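Local atomic coordinates of sphingomyelinase C (Streptomyces griseocarneus, PDB entry 7CNE), a protein that belongs to the endonuclease/exonuclease/phosphatase family and has the two-sheet beta sandwich of the DNase I-like clan. Residues A[45-50]-A[105-110]; A[8-13]-A[188-193]; A[15-20]-A[49-54]. All blocks are in the same frame, centred on the assembly; numbering follows the deposited sequence.

In the fold
Followed from the N terminus, 8-13 leads into strand 12-19, which carries most of 15-20, and every later partner comes back to that strand or its neighbour. Contact 3 closes the first loop, bringing 49-54 beside 15-20 after one helix, 30-39. Contact 1 starts where contact 3 ends: the two share Val49 and Val50 on strand 48-54, whose other edge is met by Leu105 and Ser106 at the end of strand 103-106. Both loops fall within the much longer one closed by contact 2, in which 188-193 returns to 8-13. Contacts 1 and 3 thus build one sheet from within, whereas contact 2 fastens it to the second sheet of the sandwich.

Contact 1. Residues A[45-50]-A[105-110]; sequences GNDVVV and LSKWPI
Asp47 and Trp108 meet just beyond an antiparallel strand pair in one sheet of the DNase I-like sandwich. Strand 48-54 pairs with 103-106 here: Val49 and Leu105 form a hydrogen-bonded pair (N to O 2.8 Å each way), Val48 and Ser106 the next, non-hydrogen-bonded one. Asp47 O prolongs the pairing by accepting from Lys107 N at 3.0 Å. The Asp47 side chain carries the polar part of the contact beyond the strand end. Its CB lies in the indole plane, at the edge, 3.6 Å from Trp108 NE1, and CG is 3.5 Å from the same nitrogen. With CG anti to the carbonyl carbon (chi1 -68°), the carboxylate runs alongside the ring, and OD1 accepts a hydrogen bond from Trp108 NE1 at 2.7 Å. The bond is fairly straight (166°) and in the ring plane, yet reaches OD1 from above the carboxylate plane. Water 1 donates to the same oxygen and accepts from Lys107 NZ, linking opposite charges too far apart for a salt bridge. OD2 turns to the backbone N of Lys11, so both oxygens are engaged. The turn carrying the indole is itself braced: Ser106 OG donates to Trp108 O, 2.7 Å away, in the carbonyl plane on a lone pair.

Contact 2. Residues A[8-13]-A[188-193]; sequences PSLKVL and QVMLAG
Val12 and Met190 meet end on between two facing sheets, Val12 CG2 lying 4.0 Å from Met190 SD. The bend in the methionine chain at chi3 (-84°) brings its methyl in as well, and CE ends 4.1 Å from the same valine branch. The other branch, Val12 CG1, faces Ala192 CB at 4.3 Å. This half of the contact is apolar; Val249 of strand 247-251 touches both Val12 and Ala192 and helps to enclose it. Leu10 CD1 continues the layer more loosely, 4.4 Å from Met190 CE.

Toward Pro8, which is partly exposed, the character changes from hydrocarbon to amide and water. Gln188, extended beyond CG, runs alongside the proline ring, pointing the other way, and reaches across to the other segment. Its NE2 donates to Pro8 O over 2.6 Å, a bent bond (151°) with the acceptor tilted somewhat from the amide plane. At the other end of the amide, OE1 accepts from water 2 at 2.6 Å, and that water accepts from Leu10 N at 2.9 Å. One glutamine therefore serves two backbone groups, one directly and one through water.

The segments run only 3° from parallel, and no backbone-to-backbone bond joins them; side chains bridge them instead, as in the face-to-face packing of a beta sandwich.

Contact 3. Residues A[15-20]-A[49-54]; sequences YNTFLM and VVLQEA
Asn16 and Glu53 cross obliquely at the ends of two neighbouring parallel strands, amide and carboxylate planes 72° apart. Because the groups are so steeply turned, Asn16 ND2 meets Glu53 OE2 from well above the carboxylate plane, although the oxygen lies in the amide's own plane; the bond is 2.9 Å long and nearly straight (168°). ND2 also donates to Asp194, while OD1 accepts from Phe18 N at 3.1 Å, forming an Asx turn. The amide is thus held at both ends, its rotation fixed by three partners.

Phe18 approaches the same carboxylate by its edge: Glu53 OE1 lies in the ring plane, 3.5 Å from CD1, with the two flat groups steeply inclined. Thr17 works on the backbone instead. Its OG1 sits between the backbone N and the carbonyl carbon (chi1 65°), and from there it reaches the carbonyl that Thr17 N also meets: both donate to Gln52 O, OG1 at 2.8 Å and N at 2.9 Å. One carbonyl is consequently gripped twice. The threonine's CG2 is left to cross Leu51 at about a right angle, 3.8 Å from CD2, a branch that also touches Tyr15 CB. Tyr15 and Leu51 lie on one sheet face, where Tyr15 and Thr17 touch Ile37 of helix 30-39.

Further back, the strands pair regularly, Tyr15 N donating to Val50 O and Gln52 N to Tyr15 O; past this regular part, Leu19 N makes a bent bond to Glu53 O at 2.9 Å. Strand 12-19, helix 30-39 and strand 48-54 make a beta-alpha-beta crossover. His150 of the facing sheet touches Asn16 and Glu53, and a succinic acid, probably from the crystallisation liquor, lies about 4 Å from the Glu53 side chain; this is probably the active-site cleft of the DNase I-like fold.

Contact 1. Residues A[45-50]-A[105-110]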
ATOM      1  N   GLY A  45      15.806  -6.907  -0.908  1.00 22.26           N
ATOM      2  CA  GLY A  45      16.475  -6.623   0.342  1.00 20.75           C
ATOM      3  C   GLY A  45      15.576  -6.119   1.442  1.00 20.93           C
ATOM      4  O   GLY A  45      16.077  -5.602   2.445  1.00 21.05           O
ATOM      5  N   ASN A  46      14.266  -6.246   1.291  1.00 18.50           N
ATOM      6  CA  ASN A  46      13.359  -5.835   2.346  1.00 18.65           C
ATOM      7  C   ASN A  46      13.014  -7.010   3.251  1.00 16.71           C
ATOM      8  O   ASN A  46      13.229  -8.174   2.918  1.00 17.67           O
ATOM      9  CB  ASN A  46      12.090  -5.231   1.744  1.00 19.49           C
ATOM     10  CG  ASN A  46      12.400  -4.080   0.826  1.00 20.82           C
ATOM     11  OD1 ASN A  46      12.912  -3.052   1.269  1.00 18.88           O
ATOM     12  ND2 ASN A  46      12.122  -4.249  -0.459  1.00 18.50           N
ATOM     13  N   ASP A  47      12.438  -6.686   4.409  1.00 16.69           N
ATOM     14  CA  ASP A  47      11.845  -7.700   5.270  1.00 15.04           C
ATOM     15  C   ASP A  47      10.355  -7.893   4.998  1.00 17.72           C
ATOM     16  O   ASP A  47       9.846  -9.019   5.081  1.00 15.80           O
ATOM     17  CB  ASP A  47      12.064  -7.309   6.725  1.00 16.85           C
ATOM     18  CG  ASP A  47      13.516  -7.382   7.105  1.00 19.41           C
ATOM     19  OD1 ASP A  47      14.016  -8.517   7.171  1.00 18.89           O
ATOM     20  OD2 ASP A  47      14.147  -6.319   7.294  1.00 18.44           O
ATOM     21  N   VAL A  48       9.647  -6.810   4.706  1.00 14.71           N
ATOM     22  CA  VAL A  48       8.207  -6.838   4.451  1.00 14.69           C
ATOM     23  C   VAL A  48       7.946  -5.963   3.240  1.00 18.14           C
ATOM     24  O   VAL A  48       8.570  -4.905   3.088  1.00 16.92           O
ATOM     25  CB  VAL A  48       7.399  -6.341   5.675  1.00 17.45           C
ATOM     26  CG1 VAL A  48       5.895  -6.392   5.406  1.00 13.79           C
ATOM     27  CG2 VAL A  48       7.758  -7.146   6.933  1.00 17.34           C
ATOM     28  N   VAL A  49       7.041  -6.414   2.366  1.00 17.27           N
ATOM     29  CA  VAL A  49       6.595  -5.652   1.203  1.00 14.51           C
ATOM     30  C   VAL A  49       5.075  -5.563   1.262  1.00 16.38           C
ATOM     31  O   VAL A  49       4.394  -6.586   1.408  1.00 17.50           O
ATOM     32  CB  VAL A  49       7.054  -6.288  -0.131  1.00 16.76           C
ATOM     33  CG1 VAL A  49       6.512  -5.482  -1.332  1.00 16.25           C
ATOM     34  CG2 VAL A  49       8.587  -6.378  -0.196  1.00 18.35           C
ATOM     35  N   VAL A  50       4.548  -4.342   1.176  1.00 15.80           N
ATOM     36  CA  VAL A  50       3.109  -4.094   1.113  1.00 15.92           C
ATOM     37  C   VAL A  50       2.810  -3.457  -0.240  1.00 16.58           C
ATOM     38  O   VAL A  50       3.335  -2.378  -0.558  1.00 15.19           O
ATOM     39  CB  VAL A  50       2.619  -3.197   2.265  1.00 15.39           C
ATOM     40  CG1 VAL A  50       1.101  -3.042   2.205  1.00 16.94           C
ATOM     41  CG2 VAL A  50       3.019  -3.783   3.620  1.00 16.56           C
ATOM     42  N   LEU A 105       3.710  -9.266   1.700  1.00 15.02           N
ATOM     43  CA  LEU A 105       4.715 -10.300   1.483  1.00 15.98           C
ATOM     44  C   LEU A 105       5.804 -10.158   2.538  1.00 17.12           C
ATOM     45  O   LEU A 105       6.190  -9.038   2.904  1.00 16.82           O
ATOM     46  CB  LEU A 105       5.347 -10.193   0.076  1.00 16.24           C
ATOM     47  CG  LEU A 105       4.452  -9.677  -1.062  1.00 17.47           C
ATOM     48  CD1 LEU A 105       5.236  -9.467  -2.385  1.00 15.88           C
ATOM     49  CD2 LEU A 105       3.267 -10.603  -1.288  1.00 17.27           C
ATOM     50  N   SER A 106       6.322 -11.284   3.009  1.00 16.46           N
ATOM     51  CA  SER A 106       7.207 -11.250   4.161  1.00 16.46           C
ATOM     52  C   SER A 106       8.303 -12.293   4.031  1.00 17.65           C
ATOM     53  O   SER A 106       8.034 -13.442   3.672  1.00 17.02           O
ATOM     54  CB  SER A 106       6.409 -11.484   5.450  1.00 18.39           C
ATOM     55  OG  SER A 106       7.263 -11.508   6.570  1.00 19.23           O
ATOM     56  N   LYS A 107       9.530 -11.873   4.336  1.00 14.78           N
ATOM     57  CA  LYS A 107      10.649 -12.788   4.520  1.00 17.26           C
ATOM     58  C   LYS A 107      10.458 -13.669   5.753  1.00 20.94           C
ATOM     59  O   LYS A 107      10.964 -14.798   5.799  1.00 20.91           O
ATOM     60  CB  LYS A 107      11.937 -11.956   4.614  1.00 19.18           C
ATOM     61  CG  LYS A 107      13.154 -12.680   5.122  1.00 27.75           C
ATOM     62  CD  LYS A 107      14.356 -11.754   5.150  1.00 25.38           C
ATOM     63  CE  LYS A 107      15.583 -12.509   5.618  1.00 26.22           C
ATOM     64  NZ  LYS A 107      16.756 -11.606   5.650  1.00 26.87           N
ATOM     65  N   TRP A 108       9.712 -13.187   6.746  1.00 18.73           N
ATOM     66  CA  TRP A 108       9.521 -13.763   8.070  1.00 21.15           C
ATOM     67  C   TRP A 108       8.178 -14.477   8.174  1.00 19.13           C
ATOM     68  O   TRP A 108       7.189 -14.020   7.596  1.00 19.12           O
ATOM     69  CB  TRP A 108       9.614 -12.662   9.129  1.00 19.43           C
ATOM     70  CG  TRP A 108      10.923 -11.932   8.992  1.00 20.34           C
ATOM     71  CD1 TRP A 108      11.164 -10.779   8.294  1.00 19.33           C
ATOM     72  CD2 TRP A 108      12.179 -12.342   9.532  1.00 21.51           C
ATOM     73  NE1 TRP A 108      12.505 -10.448   8.371  1.00 18.65           N
ATOM     74  CE2 TRP A 108      13.143 -11.389   9.132  1.00 25.52           C
ATOM     75  CE3 TRP A 108      12.589 -13.423  10.323  1.00 25.76           C
ATOM     76  CZ2 TRP A 108      14.488 -11.484   9.502  1.00 22.94           C
ATOM     77  CZ3 TRP A 108      13.929 -13.512  10.688  1.00 26.30           C
ATOM     78  CH2 TRP A 108      14.857 -12.550  10.278  1.00 26.70           C
ATOM     79  N   PRO A 109       8.152 -15.599   8.898  1.00 19.04           N
ATOM     80  CA  PRO A 109       6.929 -16.409   8.988  1.00 19.03           C
ATOM     81  C   PRO A 109       5.733 -15.608   9.475  1.00 19.61           C
ATOM     82  O   PRO A 109       5.832 -14.798  10.402  1.00 17.92           O
ATOM     83  CB  PRO A 109       7.303 -17.504   9.995  1.00 16.61           C
ATOM     84  CG  PRO A 109       8.801 -17.629   9.852  1.00 23.18           C
ATOM     85  CD  PRO A 109       9.278 -16.212   9.628  1.00 21.37           C
ATOM     86  N   ILE A 110       4.585 -15.872   8.857  1.00 18.03           N
ATOM     87  CA  ILE A 110       3.330 -15.241   9.249  1.00 18.53           C
ATOM     88  C   ILE A 110       2.663 -16.116  10.301  1.00 20.78           C
ATOM     89  O   ILE A 110       2.390 -17.295  10.057  1.00 17.90           O
ATOM     90  CB  ILE A 110       2.405 -15.027   8.042  1.00 18.93           C
ATOM     91  CG1 ILE A 110       2.950 -13.912   7.143  1.00 21.18           C
ATOM     92  CG2 ILE A 110       1.004 -14.696   8.522  1.00 20.26           C
ATOM     93  CD1 ILE A 110       2.203 -13.766   5.798  1.00 19.84           C
TER
HETATM   94  O   HOH W   1      16.533  -9.391   6.891  1.00 22.89           O

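Contact 2. Residues A[8-13]-A[188-193]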
ATOM      1  N   PRO A   8      13.047  -5.892  17.021  1.00 22.82           N
ATOM      2  CA  PRO A   8      13.807  -6.189  15.800  1.00 19.91           C
ATOM      3  C   PRO A   8      13.607  -5.118  14.732  1.00 22.01           C
ATOM      4  O   PRO A   8      12.491  -4.655  14.477  1.00 22.51           O
ATOM      5  CB  PRO A   8      13.262  -7.554  15.361  1.00 18.27           C
ATOM      6  CG  PRO A   8      11.900  -7.645  16.015  1.00 26.07           C
ATOM      7  CD  PRO A   8      12.048  -6.929  17.325  1.00 24.22           C
ATOM      8  N   SER A   9      14.713  -4.728  14.109  1.00 21.15           N
ATOM      9  CA  SER A   9      14.750  -3.607  13.176  1.00 20.36           C
ATOM     10  C   SER A   9      14.494  -4.125  11.759  1.00 23.01           C
ATOM     11  O   SER A   9      15.327  -4.844  11.195  1.00 23.90           O
ATOM     12  CB  SER A   9      16.097  -2.905  13.272  1.00 22.09           C
ATOM     13  OG  SER A   9      16.123  -1.743  12.480  1.00 30.39           O
ATOM     14  N   LEU A  10      13.356  -3.755  11.183  1.00 18.57           N
ATOM     15  CA  LEU A  10      12.900  -4.288   9.906  1.00 19.08           C
ATOM     16  C   LEU A  10      12.905  -3.216   8.820  1.00 19.47           C
ATOM     17  O   LEU A  10      12.683  -2.032   9.088  1.00 19.54           O
ATOM     18  CB  LEU A  10      11.476  -4.869  10.017  1.00 16.39           C
ATOM     19  CG  LEU A  10      11.207  -6.120  10.861  1.00 22.29           C
ATOM     20  CD1 LEU A  10       9.820  -6.683  10.526  1.00 21.55           C
ATOM     21  CD2 LEU A  10      12.279  -7.172  10.625  1.00 21.88           C
ATOM     22  N   LYS A  11      13.130  -3.661   7.585  1.00 16.61           N
ATOM     23  CA  LYS A  11      13.061  -2.822   6.394  1.00 17.95           C
ATOM     24  C   LYS A  11      11.733  -3.086   5.697  1.00 17.35           C
ATOM     25  O   LYS A  11      11.448  -4.232   5.335  1.00 16.34           O
ATOM     26  CB  LYS A  11      14.217  -3.154   5.455  1.00 24.37           C
ATOM     27  CG  LYS A  11      14.745  -2.014   4.617  1.00 30.38           C
ATOM     28  CD  LYS A  11      16.250  -2.208   4.423  1.00 34.37           C
ATOM     29  CE  LYS A  11      16.891  -0.975   3.830  1.00 39.59           C
ATOM     30  NZ  LYS A  11      17.314  -1.184   2.410  1.00 46.28           N
ATOM     31  N   VAL A  12      10.925  -2.047   5.493  1.00 17.23           N
ATOM     32  CA  VAL A  12       9.565  -2.241   4.983  1.00 18.10           C
ATOM     33  C   VAL A  12       9.355  -1.395   3.736  1.00 17.68           C
ATOM     34  O   VAL A  12       9.554  -0.173   3.766  1.00 17.67           O
ATOM     35  CB  VAL A  12       8.503  -1.913   6.044  1.00 20.05           C
ATOM     36  CG1 VAL A  12       7.097  -2.131   5.463  1.00 16.56           C
ATOM     37  CG2 VAL A  12       8.725  -2.793   7.296  1.00 13.53           C
ATOM     38  N   LEU A  13       8.950  -2.047   2.645  1.00 14.71           N
ATOM     39  CA  LEU A  13       8.604  -1.371   1.396  1.00 16.17           C
ATOM     40  C   LEU A  13       7.091  -1.245   1.270  1.00 16.49           C
ATOM     41  O   LEU A  13       6.361  -2.212   1.500  1.00 13.87           O
ATOM     42  CB  LEU A  13       9.157  -2.138   0.189  1.00 15.94           C
ATOM     43  CG  LEU A  13       8.589  -1.816  -1.196  1.00 18.04           C
ATOM     44  CD1 LEU A  13       9.063  -0.434  -1.691  1.00 17.02           C
ATOM     45  CD2 LEU A  13       8.974  -2.905  -2.201  1.00 18.65           C
ATOM     46  N   GLN A 188       6.117  -4.332  18.163  1.00 23.34           N
ATOM     47  CA  GLN A 188       5.972  -3.279  17.158  1.00 21.14           C
ATOM     48  C   GLN A 188       4.675  -3.426  16.376  1.00 19.87           C
ATOM     49  O   GLN A 188       4.253  -4.537  16.040  1.00 19.20           O
ATOM     50  CB  GLN A 188       7.115  -3.311  16.147  1.00 18.14           C
ATOM     51  CG  GLN A 188       8.466  -2.965  16.641  1.00 27.92           C
ATOM     52  CD  GLN A 188       9.497  -3.274  15.581  1.00 23.91           C
ATOM     53  OE1 GLN A 188       9.606  -2.564  14.578  1.00 32.66           O
ATOM     54  NE2 GLN A 188      10.221  -4.363  15.770  1.00 27.25           N
ATOM     55  N   VAL A 189       4.078  -2.289  16.034  1.00 19.68           N
ATOM     56  CA  VAL A 189       2.871  -2.235  15.216  1.00 16.36           C
ATOM     57  C   VAL A 189       3.083  -1.148  14.171  1.00 17.66           C
ATOM     58  O   VAL A 189       3.192   0.031  14.518  1.00 18.83           O
ATOM     59  CB  VAL A 189       1.608  -1.942  16.031  1.00 17.94           C
ATOM     60  CG1 VAL A 189       0.381  -2.077  15.114  1.00 16.14           C
ATOM     61  CG2 VAL A 189       1.521  -2.868  17.252  1.00 19.60           C
ATOM     62  N   MET A 190       3.154  -1.539  12.901  1.00 15.52           N
ATOM     63  CA  MET A 190       3.366  -0.613  11.799  1.00 16.39           C
ATOM     64  C   MET A 190       2.146  -0.573  10.885  1.00 17.98           C
ATOM     65  O   MET A 190       1.510  -1.600  10.631  1.00 18.49           O
ATOM     66  CB  MET A 190       4.596  -1.003  10.975  1.00 17.81           C
ATOM     67  CG  MET A 190       5.920  -0.745  11.675  1.00 22.40           C
ATOM     68  SD  MET A 190       7.320  -1.344  10.692  1.00 20.27           S
ATOM     69  CE  MET A 190       7.334  -3.074  11.167  1.00 18.34           C
ATOM     70  N   LEU A 191       1.830   0.618  10.385  1.00 16.47           N
ATOM     71  CA  LEU A 191       0.836   0.806   9.331  1.00 15.22           C
ATOM     72  C   LEU A 191       1.583   1.182   8.060  1.00 18.06           C
ATOM     73  O   LEU A 191       2.358   2.143   8.061  1.00 16.35           O
ATOM     74  CB  LEU A 191      -0.172   1.893   9.708  1.00 15.71           C
ATOM     75  CG  LEU A 191      -1.132   2.344   8.593  1.00 17.84           C
ATOM     76  CD1 LEU A 191      -2.102   1.227   8.236  1.00 15.88           C
ATOM     77  CD2 LEU A 191      -1.890   3.575   9.018  1.00 15.22           C
ATOM     78  N   ALA A 192       1.375   0.418   6.989  1.00 14.46           N
ATOM     79  CA  ALA A 192       2.101   0.632   5.743  1.00 18.45           C
ATOM     80  C   ALA A 192       1.095   0.705   4.609  1.00 17.91           C
ATOM     81  O   ALA A 192       0.220  -0.158   4.506  1.00 15.78           O
ATOM     82  CB  ALA A 192       3.107  -0.500   5.483  1.00 16.31           C
ATOM     83  N   GLY A 193       1.203   1.722   3.767  1.00 17.23           N
ATOM     84  CA  GLY A 193       0.314   1.750   2.628  1.00 15.18           C
ATOM     85  C   GLY A 193       0.337   3.065   1.886  1.00 16.85           C
ATOM     86  O   GLY A 193       1.041   4.017   2.248  1.00 13.94           O
TER
HETATM   87  O   HOH W   2      11.120  -2.383  12.462  1.00 20.58           O

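Contact 3. Residues A[15-20]-A[49-54]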
ATOM      1  N   TYR A  15       4.465   0.015  -1.855  1.00 16.96           N
ATOM      2  CA  TYR A  15       4.517   0.336  -3.281  1.00 17.37           C
ATOM      3  C   TYR A  15       3.153   0.146  -3.924  1.00 16.11           C
ATOM      4  O   TYR A  15       2.593  -0.957  -3.901  1.00 14.91           O
ATOM      5  CB  TYR A  15       5.550  -0.534  -3.996  1.00 13.61           C
ATOM      6  CG  TYR A  15       5.797  -0.136  -5.437  1.00 17.62           C
ATOM      7  CD1 TYR A  15       6.052   1.191  -5.785  1.00 16.35           C
ATOM      8  CD2 TYR A  15       5.776  -1.091  -6.452  1.00 15.44           C
ATOM      9  CE1 TYR A  15       6.307   1.552  -7.116  1.00 16.29           C
ATOM     10  CE2 TYR A  15       6.020  -0.747  -7.767  1.00 15.70           C
ATOM     11  CZ  TYR A  15       6.282   0.568  -8.102  1.00 20.42           C
ATOM     12  OH  TYR A  15       6.527   0.878  -9.428  1.00 18.38           O
ATOM     13  N   ASN A  16       2.634   1.211  -4.524  1.00 16.39           N
ATOM     14  CA  ASN A  16       1.399   1.143  -5.298  1.00 13.56           C
ATOM     15  C   ASN A  16       1.767   0.724  -6.718  1.00 15.11           C
ATOM     16  O   ASN A  16       2.413   1.484  -7.441  1.00 18.25           O
ATOM     17  CB  ASN A  16       0.685   2.493  -5.274  1.00 14.92           C
ATOM     18  CG  ASN A  16      -0.653   2.473  -6.011  1.00 18.31           C
ATOM     19  OD1 ASN A  16      -0.783   1.856  -7.070  1.00 16.62           O
ATOM     20  ND2 ASN A  16      -1.651   3.171  -5.458  1.00 15.70           N
ATOM     21  N   THR A  17       1.328  -0.472  -7.124  1.00 14.30           N
ATOM     22  CA  THR A  17       1.782  -1.106  -8.360  1.00 17.05           C
ATOM     23  C   THR A  17       1.004  -0.698  -9.604  1.00 17.52           C
ATOM     24  O   THR A  17       1.451  -1.014 -10.707  1.00 19.44           O
ATOM     25  CB  THR A  17       1.699  -2.629  -8.252  1.00 17.50           C
ATOM     26  OG1 THR A  17       0.322  -3.017  -8.128  1.00 14.64           O
ATOM     27  CG2 THR A  17       2.504  -3.141  -7.057  1.00 15.85           C
ATOM     28  N   PHE A  18      -0.157  -0.056  -9.465  1.00 18.82           N
ATOM     29  CA  PHE A  18      -0.978   0.337 -10.614  1.00 17.53           C
ATOM     30  C   PHE A  18      -1.197  -0.837 -11.579  1.00 18.28           C
ATOM     31  O   PHE A  18      -0.973  -0.740 -12.791  1.00 17.28           O
ATOM     32  CB  PHE A  18      -0.356   1.537 -11.335  1.00 16.30           C
ATOM     33  CG  PHE A  18      -1.231   2.126 -12.407  1.00 20.95           C
ATOM     34  CD1 PHE A  18      -2.540   2.489 -12.126  1.00 21.63           C
ATOM     35  CD2 PHE A  18      -0.746   2.315 -13.694  1.00 22.20           C
ATOM     36  CE1 PHE A  18      -3.352   3.036 -13.109  1.00 26.86           C
ATOM     37  CE2 PHE A  18      -1.553   2.867 -14.684  1.00 22.64           C
ATOM     38  CZ  PHE A  18      -2.856   3.221 -14.392  1.00 24.87           C
ATOM     39  N   LEU A  19      -1.624  -1.971 -11.028  1.00 16.77           N
ATOM     40  CA  LEU A  19      -1.908  -3.150 -11.848  1.00 16.90           C
ATOM     41  C   LEU A  19      -3.419  -3.333 -11.964  1.00 16.24           C
ATOM     42  O   LEU A  19      -4.025  -4.233 -11.372  1.00 17.83           O
ATOM     43  CB  LEU A  19      -1.238  -4.387 -11.261  1.00 16.67           C
ATOM     44  CG  LEU A  19       0.289  -4.393 -11.315  1.00 16.04           C
ATOM     45  CD1 LEU A  19       0.805  -5.604 -10.540  1.00 16.72           C
ATOM     46  CD2 LEU A  19       0.786  -4.391 -12.763  1.00 15.81           C
ATOM     47  N   MET A  20      -4.024  -2.444 -12.753  1.00 17.94           N
ATOM     48  CA  MET A  20      -5.453  -2.527 -12.995  1.00 20.03           C
ATOM     49  C   MET A  20      -5.774  -3.799 -13.772  1.00 20.07           C
ATOM     50  O   MET A  20      -4.926  -4.367 -14.472  1.00 19.07           O
ATOM     51  CB  MET A  20      -5.941  -1.298 -13.760  1.00 17.87           C
ATOM     52  CG  MET A  20      -5.621   0.020 -13.052  0.60 19.79           C
ATOM     53  SD  MET A  20      -6.875   1.318 -13.221  0.60 27.64           S
ATOM     54  CE  MET A  20      -8.022   0.833 -11.934  0.60 25.91           C
ATOM     55  N   VAL A  49       7.041  -6.414   2.366  1.00 17.27           N
ATOM     56  CA  VAL A  49       6.595  -5.652   1.203  1.00 14.51           C
ATOM     57  C   VAL A  49       5.075  -5.563   1.262  1.00 16.38           C
ATOM     58  O   VAL A  49       4.394  -6.586   1.408  1.00 17.50           O
ATOM     59  CB  VAL A  49       7.054  -6.288  -0.131  1.00 16.76           C
ATOM     60  CG1 VAL A  49       6.512  -5.482  -1.332  1.00 16.25           C
ATOM     61  CG2 VAL A  49       8.587  -6.378  -0.196  1.00 18.35           C
ATOM     62  N   VAL A  50       4.548  -4.342   1.176  1.00 15.80           N
ATOM     63  CA  VAL A  50       3.109  -4.094   1.113  1.00 15.92           C
ATOM     64  C   VAL A  50       2.810  -3.457  -0.240  1.00 16.58           C
ATOM     65  O   VAL A  50       3.335  -2.378  -0.558  1.00 15.19           O
ATOM     66  CB  VAL A  50       2.619  -3.197   2.265  1.00 15.39           C
ATOM     67  CG1 VAL A  50       1.101  -3.042   2.205  1.00 16.94           C
ATOM     68  CG2 VAL A  50       3.019  -3.783   3.620  1.00 16.56           C
ATOM     69  N   LEU A  51       1.964  -4.115  -1.028  1.00 14.68           N
ATOM     70  CA  LEU A  51       1.593  -3.650  -2.351  1.00 15.74           C
ATOM     71  C   LEU A  51       0.157  -3.147  -2.358  1.00 15.23           C
ATOM     72  O   LEU A  51      -0.708  -3.694  -1.670  1.00 15.64           O
ATOM     73  CB  LEU A  51       1.730  -4.770  -3.385  1.00 15.34           C
ATOM     74  CG  LEU A  51       3.123  -5.399  -3.482  1.00 18.89           C
ATOM     75  CD1 LEU A  51       3.087  -6.518  -4.527  1.00 14.63           C
ATOM     76  CD2 LEU A  51       4.139  -4.327  -3.861  1.00 14.39           C
ATOM     77  N   GLN A  52      -0.096  -2.124  -3.175  1.00 13.75           N
ATOM     78  CA  GLN A  52      -1.449  -1.675  -3.462  1.00 15.59           C
ATOM     79  C   GLN A  52      -1.720  -1.801  -4.957  1.00 16.72           C
ATOM     80  O   GLN A  52      -0.795  -1.940  -5.761  1.00 16.56           O
ATOM     81  CB  GLN A  52      -1.681  -0.224  -3.024  1.00 12.73           C
ATOM     82  CG  GLN A  52      -1.398   0.045  -1.554  1.00 13.78           C
ATOM     83  CD  GLN A  52       0.081   0.287  -1.296  1.00 15.76           C
ATOM     84  OE1 GLN A  52       0.762   0.940  -2.097  1.00 15.97           O
ATOM     85  NE2 GLN A  52       0.581  -0.231  -0.179  1.00 14.34           N
ATOM     86  N   GLU A  53      -3.009  -1.747  -5.296  1.00 16.48           N
ATOM     87  CA  GLU A  53      -3.526  -1.779  -6.670  1.00 17.70           C
ATOM     88  C   GLU A  53      -3.077  -3.022  -7.439  1.00 17.86           C
ATOM     89  O   GLU A  53      -2.938  -3.000  -8.665  1.00 17.99           O
ATOM     90  CB  GLU A  53      -3.177  -0.486  -7.420  1.00 16.00           C
ATOM     91  CG  GLU A  53      -3.809   0.731  -6.739  1.00 16.96           C
ATOM     92  CD  GLU A  53      -3.859   1.978  -7.613  1.00 23.79           C
ATOM     93  OE1 GLU A  53      -3.689   1.870  -8.847  1.00 23.29           O
ATOM     94  OE2 GLU A  53      -4.065   3.077  -7.055  1.00 23.07           O
ATOM     95  N   ALA A  54      -2.873  -4.128  -6.727  1.00 15.89           N
ATOM     96  CA  ALA A  54      -2.600  -5.417  -7.363  1.00 18.40           C
ATOM     97  C   ALA A  54      -3.928  -6.069  -7.768  1.00 18.42           C
ATOM     98  O   ALA A  54      -4.322  -7.124  -7.271  1.00 19.14           O
ATOM     99  CB  ALA A  54      -1.792  -6.303  -6.422  1.00 16.42           C
TER